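PDB 2ZCA: CRISPR-associated protein Cse2 from Thermus thermophilus, which probably acts as the small, dimer-forming subunit of a type I-E CRISPR surveillance complex that defends the cell against mobile genetic elements. Local coordinates for residues Y63-L68 with A129-D134; G52-E57 with D134-F139; R6-L11 with A67-K72; L104-D107 with F113-R116. All coordinates share one frame; numbering follows the deposited sequence.

Contact 1 of 4, residues Y63-L68 with A129-D134; sequences YLVAAL and ARLLDD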
loop_
_atom_site.group_PDB
_atom_site.type_symbol
_atom_site.label_atom_id
_atom_site.label_comp_id
_atom_site.label_asym_id
_atom_site.label_seq_id
_atom_site.Cartn_x
_atom_site.Cartn_y
_atom_site.Cartn_z
ATOM N N TYR A 63 6.933 -4.616 -1.155
ATOM C CA TYR A 63 7.559 -4.222 0.105
ATOM C C TYR A 63 6.843 -3.041 0.743
ATOM O O TYR A 63 6.666 -3.002 1.961
ATOM C CB TYR A 63 9.032 -3.866 -0.111
ATOM C CG TYR A 63 9.946 -5.072 -0.144
ATOM C CD1 TYR A 63 10.319 -5.718 1.034
ATOM C CD2 TYR A 63 10.403 -5.588 -1.353
ATOM C CE1 TYR A 63 11.125 -6.853 1.010
ATOM C CE2 TYR A 63 11.206 -6.720 -1.388
ATOM C CZ TYR A 63 11.562 -7.347 -0.202
ATOM O OH TYR A 63 12.345 -8.478 -0.237
ATOM N N LEU A 64 6.432 -2.075 -0.072
ATOM C CA LEU A 64 5.749 -0.910 0.477
ATOM C C LEU A 64 4.387 -1.291 1.052
ATOM O O LEU A 64 4.010 -0.819 2.125
ATOM C CB LEU A 64 5.595 0.185 -0.591
ATOM C CG LEU A 64 4.862 1.468 -0.165
ATOM C CD1 LEU A 64 5.531 2.082 1.055
ATOM C CD2 LEU A 64 4.863 2.462 -1.320
ATOM N N VAL A 65 3.649 -2.146 0.347
ATOM C CA VAL A 65 2.339 -2.570 0.832
ATOM C C VAL A 65 2.464 -3.372 2.128
ATOM O O VAL A 65 1.639 -3.233 3.025
ATOM C CB VAL A 65 1.583 -3.391 -0.235
ATOM C CG1 VAL A 65 0.330 -4.019 0.369
ATOM C CG2 VAL A 65 1.192 -2.475 -1.395
ATOM N N ALA A 66 3.491 -4.211 2.233
ATOM C CA ALA A 66 3.691 -4.980 3.456
ATOM C C ALA A 66 3.944 -4.005 4.609
ATOM O O ALA A 66 3.452 -4.204 5.720
ATOM C CB ALA A 66 4.887 -5.929 3.304
ATOM N N ALA A 67 4.718 -2.956 4.340
ATOM C CA ALA A 67 5.033 -1.962 5.361
ATOM C C ALA A 67 3.781 -1.207 5.802
ATOM O O ALA A 67 3.570 -0.977 6.995
ATOM C CB ALA A 67 6.078 -0.980 4.840
ATOM N N LEU A 68 2.949 -0.823 4.840
ATOM C CA LEU A 68 1.727 -0.091 5.160
ATOM C C LEU A 68 0.717 -0.994 5.861
ATOM O O LEU A 68 -0.060 -0.542 6.708
ATOM C CB LEU A 68 1.134 0.514 3.883
ATOM C CG LEU A 68 2.069 1.550 3.239
ATOM C CD1 LEU A 68 1.542 1.966 1.876
ATOM C CD2 LEU A 68 2.202 2.760 4.162
ATOM N N ALA A 129 -5.444 -5.269 -0.797
ATOM C CA ALA A 129 -5.363 -6.067 -2.007
ATOM C C ALA A 129 -5.452 -5.107 -3.192
ATOM O O ALA A 129 -4.633 -5.157 -4.109
ATOM C CB ALA A 129 -6.505 -7.076 -2.049
ATOM N N ARG A 130 -6.444 -4.223 -3.166
ATOM C CA ARG A 130 -6.604 -3.245 -4.241
ATOM C C ARG A 130 -5.439 -2.263 -4.217
ATOM O O ARG A 130 -5.003 -1.778 -5.257
ATOM C CB ARG A 130 -7.937 -2.486 -4.098
ATOM C CG ARG A 130 -8.183 -1.432 -5.185
ATOM C CD ARG A 130 -7.985 -1.985 -6.606
ATOM N NE ARG A 130 -8.961 -3.009 -6.978
ATOM C CZ ARG A 130 -10.169 -2.762 -7.481
ATOM N NH1 ARG A 130 -10.571 -1.512 -7.683
ATOM N NH2 ARG A 130 -10.973 -3.769 -7.796
ATOM N N LEU A 131 -4.920 -1.968 -3.031
ATOM C CA LEU A 131 -3.797 -1.044 -2.946
ATOM C C LEU A 131 -2.596 -1.576 -3.739
ATOM O O LEU A 131 -1.964 -0.832 -4.488
ATOM C CB LEU A 131 -3.396 -0.805 -1.485
ATOM C CG LEU A 131 -2.251 0.199 -1.300
ATOM C CD1 LEU A 131 -2.627 1.531 -1.950
ATOM C CD2 LEU A 131 -1.958 0.394 0.186
ATOM N N LEU A 132 -2.281 -2.859 -3.585
ATOM C CA LEU A 132 -1.150 -3.420 -4.318
ATOM C C LEU A 132 -1.447 -3.498 -5.815
ATOM O O LEU A 132 -0.606 -3.138 -6.635
ATOM C CB LEU A 132 -0.786 -4.815 -3.796
ATOM C CG LEU A 132 0.343 -5.502 -4.575
ATOM C CD1 LEU A 132 1.603 -4.641 -4.524
ATOM C CD2 LEU A 132 0.610 -6.884 -3.999
ATOM N N ASP A 133 -2.635 -3.969 -6.178
ATOM C CA ASP A 133 -2.972 -4.059 -7.594
ATOM C C ASP A 133 -2.850 -2.693 -8.252
ATOM O O ASP A 133 -2.416 -2.584 -9.403
ATOM C CB ASP A 133 -4.394 -4.598 -7.794
ATOM C CG ASP A 133 -4.503 -6.080 -7.493
ATOM O OD1 ASP A 133 -3.574 -6.829 -7.855
ATOM O OD2 ASP A 133 -5.524 -6.497 -6.912
ATOM N N ASP A 134 -3.233 -1.651 -7.520
ATOM C CA ASP A 134 -3.160 -0.298 -8.051
ATOM C C ASP A 134 -1.723 0.215 -8.136
ATOM O O ASP A 134 -1.326 0.797 -9.142
ATOM C CB ASP A 134 -4.005 0.658 -7.202
ATOM C CG ASP A 134 -5.493 0.411 -7.353
ATOM O OD1 ASP A 134 -5.886 -0.240 -8.346
ATOM O OD2 ASP A 134 -6.267 0.881 -6.489
#
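V65 reaches into the seam between helices 56-71 and 128-136 with one methyl, CG2, and there it meets two leucines of the other helix. The V65 and L132 side chains cross at about a right angle: CG2 comes against L132 CD1 at 3.8 Å and lies almost as close to L132 CA. V65 holds CG1 anti to its own backbone N (chi1 170°), which leaves CG2 anti to the carbonyl carbon, the branch turned to the neighbouring helix. Toward L131 the same methyl makes a looser contact, 4.4 Å from L131 CG. One turn further on, L68 and L131 also cross nearly perpendicularly, branch end against branch end, with L68 CD1 4.2 Å from L131 CD2. No hydrogen bond links the segments, so the fit rests on apolar surface alone. The short β-branched valine suits the point where the backbones come nearest, V65 CA lying 6.3 Å from L132 CA, whereas the longer leucines L131 and L132 meet its methyl. F7 of helix 3-15 packs on L132, and L115 of helix 111-121 packs on L68. The segment axes run at 155°, nearly antiparallel, with a closest approach of 10.0 Å. Buried close to the centre of the chain, this is antiparallel helix-helix packing of the kind that builds the hydrophobic core of an all-helical fold.

Contact 2 of 4, residues G52-E57 with D134-F139; sequences GDWRQE and DLLRWF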
loop_
_atom_site.group_PDB
_atom_site.type_symbol
_atom_site.label_atom_id
_atom_site.label_comp_id
_atom_site.label_asym_id
_atom_site.label_seq_id
_atom_site.Cartn_x
_atom_site.Cartn_y
_atom_site.Cartn_z
ATOM N N GLY A 52 6.903 -15.879 -8.471
ATOM C CA GLY A 52 6.543 -15.231 -9.718
ATOM C C GLY A 52 7.708 -14.519 -10.371
ATOM O O GLY A 52 8.837 -14.586 -9.882
ATOM N N ASP A 53 7.436 -13.843 -11.483
ATOM C CA ASP A 53 8.467 -13.106 -12.204
ATOM C C ASP A 53 8.137 -11.622 -12.111
ATOM O O ASP A 53 7.141 -11.164 -12.673
ATOM C CB ASP A 53 8.513 -13.555 -13.666
ATOM C CG ASP A 53 8.742 -15.053 -13.808
ATOM O OD1 ASP A 53 9.649 -15.584 -13.131
ATOM O OD2 ASP A 53 8.023 -15.699 -14.601
ATOM N N TRP A 54 8.979 -10.873 -11.404
ATOM C CA TRP A 54 8.743 -9.446 -11.207
ATOM C C TRP A 54 9.883 -8.528 -11.612
ATOM O O TRP A 54 11.042 -8.935 -11.669
ATOM C CB TRP A 54 8.442 -9.164 -9.734
ATOM C CG TRP A 54 7.378 -10.015 -9.143
ATOM C CD1 TRP A 54 7.548 -11.153 -8.406
ATOM C CD2 TRP A 54 5.970 -9.793 -9.224
ATOM N NE1 TRP A 54 6.328 -11.652 -8.019
ATOM C CE2 TRP A 54 5.341 -10.835 -8.509
ATOM C CE3 TRP A 54 5.174 -8.812 -9.833
ATOM C CZ2 TRP A 54 3.953 -10.926 -8.385
ATOM C CZ3 TRP A 54 3.794 -8.903 -9.708
ATOM C CH2 TRP A 54 3.200 -9.952 -8.990
ATOM N N ARG A 55 9.531 -7.277 -11.888
ATOM C CA ARG A 55 10.512 -6.255 -12.217
ATOM C C ARG A 55 10.800 -5.598 -10.869
ATOM O O ARG A 55 9.993 -5.707 -9.944
ATOM C CB ARG A 55 9.925 -5.222 -13.177
ATOM C CG ARG A 55 9.563 -5.760 -14.554
ATOM C CD ARG A 55 8.927 -4.666 -15.396
ATOM N NE ARG A 55 7.770 -4.091 -14.717
ATOM C CZ ARG A 55 7.060 -3.065 -15.175
ATOM N NH1 ARG A 55 7.386 -2.489 -16.324
ATOM N NH2 ARG A 55 6.022 -2.615 -14.478
ATOM N N GLN A 56 11.937 -4.925 -10.747
ATOM C CA GLN A 56 12.297 -4.286 -9.484
ATOM C C GLN A 56 11.198 -3.372 -8.931
ATOM O O GLN A 56 10.877 -3.441 -7.745
ATOM C CB GLN A 56 13.604 -3.497 -9.646
ATOM C CG GLN A 56 14.121 -2.832 -8.367
ATOM C CD GLN A 56 14.281 -3.804 -7.205
ATOM O OE1 GLN A 56 14.519 -4.998 -7.401
ATOM N NE2 GLN A 56 14.168 -3.288 -5.984
ATOM N N GLU A 57 10.621 -2.523 -9.781
ATOM C CA GLU A 57 9.567 -1.610 -9.331
ATOM C C GLU A 57 8.389 -2.375 -8.733
ATOM O O GLU A 57 7.731 -1.898 -7.806
ATOM C CB GLU A 57 9.060 -0.735 -10.491
ATOM C CG GLU A 57 8.209 -1.475 -11.521
ATOM C CD GLU A 57 7.530 -0.541 -12.515
ATOM O OE1 GLU A 57 8.247 0.174 -13.247
ATOM O OE2 GLU A 57 6.279 -0.522 -12.561
ATOM N N ASP A 134 -3.233 -1.651 -7.520
ATOM C CA ASP A 134 -3.160 -0.298 -8.051
ATOM C C ASP A 134 -1.723 0.215 -8.136
ATOM O O ASP A 134 -1.326 0.797 -9.142
ATOM C CB ASP A 134 -4.005 0.658 -7.202
ATOM C CG ASP A 134 -5.493 0.411 -7.353
ATOM O OD1 ASP A 134 -5.886 -0.240 -8.346
ATOM O OD2 ASP A 134 -6.267 0.881 -6.489
ATOM N N LEU A 135 -0.940 -0.008 -7.085
ATOM C CA LEU A 135 0.446 0.450 -7.079
ATOM C C LEU A 135 1.240 -0.229 -8.202
ATOM O O LEU A 135 2.100 0.384 -8.835
ATOM C CB LEU A 135 1.083 0.158 -5.714
ATOM C CG LEU A 135 2.489 0.715 -5.460
ATOM C CD1 LEU A 135 2.511 2.224 -5.693
ATOM C CD2 LEU A 135 2.908 0.385 -4.034
ATOM N N LEU A 136 0.941 -1.497 -8.453
ATOM C CA LEU A 136 1.624 -2.234 -9.508
ATOM C C LEU A 136 1.383 -1.626 -10.890
ATOM O O LEU A 136 2.219 -1.748 -11.783
ATOM C CB LEU A 136 1.163 -3.693 -9.509
ATOM C CG LEU A 136 1.723 -4.578 -8.395
ATOM C CD1 LEU A 136 0.972 -5.907 -8.345
ATOM C CD2 LEU A 136 3.206 -4.811 -8.649
ATOM N N ARG A 137 0.247 -0.956 -11.059
ATOM C CA ARG A 137 -0.101 -0.358 -12.347
ATOM C C ARG A 137 -0.023 1.168 -12.315
ATOM O O ARG A 137 -0.475 1.843 -13.236
ATOM C CB ARG A 137 -1.517 -0.782 -12.734
ATOM C CG ARG A 137 -1.712 -2.295 -12.821
ATOM C CD ARG A 137 -3.184 -2.641 -12.985
ATOM N NE ARG A 137 -3.966 -2.315 -11.792
ATOM C CZ ARG A 137 -5.295 -2.275 -11.760
ATOM N NH1 ARG A 137 -5.992 -2.540 -12.859
ATOM N NH2 ARG A 137 -5.931 -1.968 -10.632
ATOM N N TRP A 138 0.581 1.702 -11.264
ATOM C CA TRP A 138 0.672 3.146 -11.084
ATOM C C TRP A 138 1.386 3.912 -12.191
ATOM O O TRP A 138 1.042 5.061 -12.474
ATOM C CB TRP A 138 1.345 3.444 -9.740
ATOM C CG TRP A 138 1.187 4.863 -9.281
ATOM C CD1 TRP A 138 2.061 5.896 -9.476
ATOM C CD2 TRP A 138 0.083 5.403 -8.546
ATOM N NE1 TRP A 138 1.567 7.047 -8.902
ATOM C CE2 TRP A 138 0.356 6.771 -8.326
ATOM C CE3 TRP A 138 -1.111 4.862 -8.051
ATOM C CZ2 TRP A 138 -0.524 7.607 -7.632
ATOM C CZ3 TRP A 138 -1.988 5.698 -7.358
ATOM C CH2 TRP A 138 -1.686 7.055 -7.157
ATOM N N PHE A 139 2.362 3.279 -12.829
ATOM C CA PHE A 139 3.126 3.961 -13.860
ATOM C C PHE A 139 2.668 3.766 -15.294
ATOM O O PHE A 139 3.424 3.999 -16.240
ATOM C CB PHE A 139 4.591 3.597 -13.686
ATOM C CG PHE A 139 5.094 3.882 -12.306
ATOM C CD1 PHE A 139 5.163 5.193 -11.843
ATOM C CD2 PHE A 139 5.414 2.843 -11.438
ATOM C CE1 PHE A 139 5.539 5.466 -10.530
ATOM C CE2 PHE A 139 5.791 3.105 -10.124
ATOM C CZ PHE A 139 5.851 4.420 -9.669
HETATM O O HOH W 1 3.124 0.454 -13.381
#
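Apolar packing joins W54 to L136, the outer ring carbon CZ3 of the indole lying 4.3 Å from L136 CD2, with the methyl approaching the ring obliquely. A wide flat indole suits this partly exposed place, offering carbon to L136 while meeting H62 edge-to-face. The polar contact is made by E57, whose OE2 lies at the edge of the F139 ring, near its plane, 3.7 Å from CD2, facing the weakly positive C-H rim. The carboxylate plane itself stands 80° from the ring's. E57 swings CG between its backbone N and carbonyl carbon (chi1 72°) and then runs extended, which carries the acid across. A salt bridge within its own segment, R55 NH2 to E57 OE2 at 2.8 Å, probably steadies the negative charge. Water forms the third link: it donates to L136 O at 2.9 Å, accepts from F139 N at 3.0 Å, and gives a weak, longer bond to E57 OE2. One water thus holds two backbone groups of 134-139 and reaches the acid weakly. F139 also makes a cation-pi contact with R108. This is a solvent-bridged junction at the surface, where the start of helix 56-71 meets the tail of its antiparallel partner, helix 128-136.

Contact 3 of 4, residues R6-L11 with A67-K72; sequences RFLDWL and ALYALK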
loop_
_atom_site.group_PDB
_atom_site.type_symbol
_atom_site.label_atom_id
_atom_site.label_comp_id
_atom_site.label_asym_id
_atom_site.label_seq_id
_atom_site.Cartn_x
_atom_site.Cartn_y
_atom_site.Cartn_z
ATOM N N ARG A 6 -3.479 -12.228 -3.759
ATOM C CA ARG A 6 -2.508 -13.270 -3.436
ATOM C C ARG A 6 -1.558 -12.819 -2.334
ATOM O O ARG A 6 -1.255 -13.574 -1.411
ATOM C CB ARG A 6 -1.693 -13.651 -4.674
ATOM C CG ARG A 6 -2.354 -14.690 -5.567
ATOM C CD ARG A 6 -1.369 -15.217 -6.596
ATOM N NE ARG A 6 -1.267 -14.341 -7.758
ATOM C CZ ARG A 6 -2.175 -14.288 -8.725
ATOM N NH1 ARG A 6 -3.248 -15.064 -8.664
ATOM N NH2 ARG A 6 -2.013 -13.463 -9.756
ATOM N N PHE A 7 -1.086 -11.584 -2.434
ATOM C CA PHE A 7 -0.158 -11.060 -1.437
ATOM C C PHE A 7 -0.864 -10.842 -0.101
ATOM O O PHE A 7 -0.281 -11.052 0.965
ATOM C CB PHE A 7 0.462 -9.750 -1.933
ATOM C CG PHE A 7 1.650 -9.304 -1.121
ATOM C CD1 PHE A 7 2.704 -10.180 -0.880
ATOM C CD2 PHE A 7 1.716 -8.015 -0.603
ATOM C CE1 PHE A 7 3.807 -9.781 -0.132
ATOM C CE2 PHE A 7 2.819 -7.605 0.148
ATOM C CZ PHE A 7 3.866 -8.493 0.383
ATOM N N LEU A 8 -2.124 -10.426 -0.156
ATOM C CA LEU A 8 -2.882 -10.205 1.068
ATOM C C LEU A 8 -3.012 -11.527 1.822
ATOM O O LEU A 8 -2.911 -11.567 3.048
ATOM C CB LEU A 8 -4.270 -9.657 0.744
ATOM C CG LEU A 8 -5.178 -9.427 1.948
ATOM C CD1 LEU A 8 -4.535 -8.433 2.913
ATOM C CD2 LEU A 8 -6.516 -8.907 1.458
ATOM N N ASP A 9 -3.245 -12.608 1.082
ATOM C CA ASP A 9 -3.370 -13.927 1.690
ATOM C C ASP A 9 -2.057 -14.264 2.396
ATOM O O ASP A 9 -2.049 -14.771 3.520
ATOM C CB ASP A 9 -3.662 -14.982 0.618
ATOM C CG ASP A 9 -3.884 -16.364 1.206
ATOM O OD1 ASP A 9 -4.894 -16.555 1.915
ATOM O OD2 ASP A 9 -3.048 -17.262 0.963
ATOM N N TRP A 10 -0.948 -13.974 1.724
ATOM C CA TRP A 10 0.378 -14.233 2.278
ATOM C C TRP A 10 0.586 -13.452 3.572
ATOM O O TRP A 10 1.032 -14.009 4.579
ATOM C CB TRP A 10 1.453 -13.859 1.250
ATOM C CG TRP A 10 2.865 -13.959 1.766
ATOM C CD1 TRP A 10 3.591 -12.970 2.370
ATOM C CD2 TRP A 10 3.707 -15.118 1.746
ATOM N NE1 TRP A 10 4.835 -13.443 2.727
ATOM C CE2 TRP A 10 4.932 -14.758 2.356
ATOM C CE3 TRP A 10 3.547 -16.429 1.273
ATOM C CZ2 TRP A 10 5.990 -15.661 2.503
ATOM C CZ3 TRP A 10 4.601 -17.327 1.420
ATOM C CH2 TRP A 10 5.806 -16.937 2.031
ATOM N N LEU A 11 0.263 -12.162 3.552
ATOM C CA LEU A 11 0.417 -11.334 4.742
ATOM C C LEU A 11 -0.480 -11.826 5.874
ATOM O O LEU A 11 -0.053 -11.878 7.025
ATOM C CB LEU A 11 0.109 -9.870 4.415
ATOM C CG LEU A 11 1.113 -9.227 3.449
ATOM C CD1 LEU A 11 0.656 -7.821 3.074
ATOM C CD2 LEU A 11 2.488 -9.184 4.100
ATOM N N ALA A 67 4.718 -2.956 4.340
ATOM C CA ALA A 67 5.033 -1.962 5.361
ATOM C C ALA A 67 3.781 -1.207 5.802
ATOM O O ALA A 67 3.570 -0.977 6.995
ATOM C CB ALA A 67 6.078 -0.980 4.840
ATOM N N LEU A 68 2.949 -0.823 4.840
ATOM C CA LEU A 68 1.727 -0.091 5.160
ATOM C C LEU A 68 0.717 -0.994 5.861
ATOM O O LEU A 68 -0.060 -0.542 6.708
ATOM C CB LEU A 68 1.134 0.514 3.883
ATOM C CG LEU A 68 2.069 1.550 3.239
ATOM C CD1 LEU A 68 1.542 1.966 1.876
ATOM C CD2 LEU A 68 2.202 2.760 4.162
ATOM N N TYR A 69 0.737 -2.273 5.508
ATOM C CA TYR A 69 -0.151 -3.257 6.120
ATOM C C TYR A 69 0.217 -3.367 7.599
ATOM O O TYR A 69 -0.653 -3.400 8.467
ATOM C CB TYR A 69 0.020 -4.602 5.398
ATOM C CG TYR A 69 -0.713 -5.785 5.996
ATOM C CD1 TYR A 69 -0.134 -6.556 7.008
ATOM C CD2 TYR A 69 -1.955 -6.172 5.504
ATOM C CE1 TYR A 69 -0.780 -7.694 7.505
ATOM C CE2 TYR A 69 -2.608 -7.302 5.993
ATOM C CZ TYR A 69 -2.015 -8.060 6.990
ATOM O OH TYR A 69 -2.659 -9.187 7.456
ATOM N N ALA A 70 1.515 -3.410 7.883
ATOM C CA ALA A 70 1.988 -3.498 9.258
ATOM C C ALA A 70 1.635 -2.231 10.040
ATOM O O ALA A 70 1.238 -2.306 11.207
ATOM C CB ALA A 70 3.498 -3.731 9.273
ATOM N N LEU A 71 1.780 -1.073 9.400
ATOM C CA LEU A 71 1.468 0.203 10.038
ATOM C C LEU A 71 0.028 0.201 10.547
ATOM O O LEU A 71 -0.268 0.741 11.621
ATOM C CB LEU A 71 1.664 1.358 9.046
ATOM C CG LEU A 71 1.251 2.759 9.517
ATOM C CD1 LEU A 71 2.138 3.197 10.676
ATOM C CD2 LEU A 71 1.358 3.749 8.360
ATOM N N LYS A 72 -0.860 -0.415 9.769
ATOM C CA LYS A 72 -2.274 -0.500 10.119
ATOM C C LYS A 72 -2.581 -1.793 10.873
ATOM O O LYS A 72 -3.742 -2.176 11.038
ATOM C CB LYS A 72 -3.132 -0.408 8.849
ATOM C CG LYS A 72 -3.235 1.003 8.271
ATOM C CD LYS A 72 -4.168 1.869 9.119
ATOM C CE LYS A 72 -4.252 3.300 8.596
ATOM N NZ LYS A 72 -5.207 4.127 9.387
#
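The Y69 ring takes L11 on one face: L11 CB stands 3.9 Å from the ring centroid, only 15° off the normal, a CH-pi contact. Further down the same side chain, L11 CD1 lies 3.8 Å from Y69 CG, so the leucine runs along the ring, the two side chains sliding past each other in opposite directions. L8 comes in obliquely instead, crossing Y69 at about a right angle and placing CD1 3.8 Å from CE2. L11 also serves a second ring, its CG resting 4.0 Å above the plane of F7, offset toward the rim. With CG anti to the backbone N (chi1 174°), Y69 projects its ring from helix 56-71 toward helix 3-15. This is plain helix-to-helix packing in an all-helical domain, with the N-terminal helix laid against the latter part of helix 56-71 and the two leucines, one turn apart, presenting a single apolar strip. Tyrosine suits the place because its ring offers a broad face to aliphatic carbons while the hydroxyl can reach beyond them, where it has a weak hydrogen bond with Q15 OE1. W20 of helix 20-29 packs on Y69 as well, and F27 of that helix touches L11. At the other end of the strip, L8 meets A129 of helix 128-136.

Contact 4 of 4, residues L104-D107 with F113-R116; sequences LEAD and FRLR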
loop_
_atom_site.group_PDB
_atom_site.type_symbol
_atom_site.label_atom_id
_atom_site.label_comp_id
_atom_site.label_asym_id
_atom_site.label_seq_id
_atom_site.Cartn_x
_atom_site.Cartn_y
_atom_site.Cartn_z
ATOM N N LEU A 104 -2.200 11.611 -6.320
ATOM C CA LEU A 104 -2.502 11.200 -7.686
ATOM C C LEU A 104 -1.440 11.714 -8.662
ATOM O O LEU A 104 -1.180 11.096 -9.691
ATOM C CB LEU A 104 -3.872 11.733 -8.116
ATOM C CG LEU A 104 -5.097 11.291 -7.317
ATOM C CD1 LEU A 104 -6.347 11.910 -7.940
ATOM C CD2 LEU A 104 -5.200 9.769 -7.322
ATOM N N GLU A 105 -0.824 12.845 -8.329
ATOM C CA GLU A 105 0.188 13.458 -9.193
ATOM C C GLU A 105 1.618 12.992 -8.927
ATOM O O GLU A 105 2.537 13.381 -9.642
ATOM C CB GLU A 105 0.124 14.985 -9.046
ATOM C CG GLU A 105 -1.228 15.581 -9.416
ATOM C CD GLU A 105 -1.520 16.897 -8.708
ATOM O OE1 GLU A 105 -0.667 17.372 -7.923
ATOM O OE2 GLU A 105 -2.616 17.454 -8.937
ATOM N N ALA A 106 1.806 12.152 -7.916
ATOM C CA ALA A 106 3.141 11.675 -7.557
ATOM C C ALA A 106 3.825 10.815 -8.612
ATOM O O ALA A 106 3.205 9.923 -9.200
ATOM C CB ALA A 106 3.075 10.903 -6.237
ATOM N N ASP A 107 5.108 11.082 -8.849
ATOM C CA ASP A 107 5.866 10.288 -9.811
ATOM C C ASP A 107 6.701 9.253 -9.061
ATOM O O ASP A 107 6.561 9.095 -7.848
ATOM C CB ASP A 107 6.766 11.166 -10.697
ATOM C CG ASP A 107 7.812 11.937 -9.915
ATOM O OD1 ASP A 107 8.259 11.462 -8.849
ATOM O OD2 ASP A 107 8.205 13.023 -10.390
ATOM N N PHE A 113 6.785 7.970 -0.509
ATOM C CA PHE A 113 6.601 8.922 0.579
ATOM C C PHE A 113 5.144 9.361 0.716
ATOM O O PHE A 113 4.582 9.345 1.808
ATOM C CB PHE A 113 7.475 10.159 0.356
ATOM C CG PHE A 113 7.276 11.237 1.385
ATOM C CD1 PHE A 113 7.740 11.071 2.687
ATOM C CD2 PHE A 113 6.614 12.417 1.055
ATOM C CE1 PHE A 113 7.546 12.064 3.649
ATOM C CE2 PHE A 113 6.414 13.417 2.010
ATOM C CZ PHE A 113 6.882 13.238 3.309
ATOM N N ARG A 114 4.528 9.756 -0.392
ATOM C CA ARG A 114 3.145 10.220 -0.335
ATOM C C ARG A 114 2.140 9.142 0.021
ATOM O O ARG A 114 1.113 9.428 0.641
ATOM C CB ARG A 114 2.765 10.897 -1.651
ATOM C CG ARG A 114 3.469 12.229 -1.805
ATOM C CD ARG A 114 3.126 12.953 -3.091
ATOM N NE ARG A 114 3.722 14.286 -3.079
ATOM C CZ ARG A 114 3.772 15.104 -4.127
ATOM N NH1 ARG A 114 3.256 14.730 -5.292
ATOM N NH2 ARG A 114 4.347 16.294 -4.006
ATOM N N LEU A 115 2.429 7.901 -0.352
ATOM C CA LEU A 115 1.511 6.820 -0.033
ATOM C C LEU A 115 1.599 6.509 1.458
ATOM O O LEU A 115 0.584 6.254 2.105
ATOM C CB LEU A 115 1.832 5.572 -0.859
ATOM C CG LEU A 115 0.718 4.520 -0.926
ATOM C CD1 LEU A 115 -0.531 5.116 -1.601
ATOM C CD2 LEU A 115 1.211 3.311 -1.708
ATOM N N ARG A 116 2.810 6.534 2.009
ATOM C CA ARG A 116 2.974 6.274 3.437
ATOM C C ARG A 116 2.244 7.366 4.214
ATOM O O ARG A 116 1.530 7.097 5.182
ATOM C CB ARG A 116 4.456 6.284 3.825
ATOM C CG ARG A 116 4.688 6.116 5.320
ATOM C CD ARG A 116 5.402 7.321 5.906
ATOM N NE ARG A 116 6.727 7.503 5.319
ATOM C CZ ARG A 116 7.537 8.518 5.606
ATOM N NH1 ARG A 116 8.728 8.604 5.025
ATOM N NH2 ARG A 116 7.156 9.445 6.476
#
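A106 and R114 meet mainly through carbon: the alanine methyl CB lies 3.8 Å from R114 CD, against the aliphatic part of the arginine. R114 sets CG anti to its carbonyl carbon (chi1 -71°) and stays extended as far as NE, which lays the chain out from the helix toward the loop. Alanine fits because its small methyl lets the arginine come close to the main chain, R114 NH1 approaching A106 CA to 3.8 Å. The guanidinium meets this backbone edge-on, with A106 N in its plane and E105 C near it, and no hydrogen bond crosses between the segments. The contact lies in the connection between consecutive helices 96-104 and 111-121, where an arginine of the second helix packs on the loop that precedes it. Of polar links, R114 NH1 has a weak hydrogen bond to A102 O, close to the end of the preceding helix. The loop holds its own shape through an Asx turn, D107 OD1 accepting from D109 N. Charge acts at longer range: E105 OE1 is 5.4 Å from R114 NH1, too far for a salt bridge, though the opposite charges may attract. The carbonyl of A106, pointing away from R114, receives a weak hydrogen bond from W138 NE1.

From the N terminus, helix 3-15 is joined to the end of helix 56-71 by contact 3, which closes the first loop. Before that loop shuts, the stretch opening contact 2 has passed, so contacts 2 and 3 cross. Contact 1 opens on the stretch where contact 3 ends, the two sharing A67 and L68, and returns to helix 56-71 from helix 128-136. It lies within the wider loop of contact 2, and both enclose the short turn of contact 4. Contacts 1 and 2 thus fasten the same helix pair at core and surface. L68 and L115 pack together, joining contacts 1 and 3 to contact 4, while W138 connects contact 2 with the 104-107 loop.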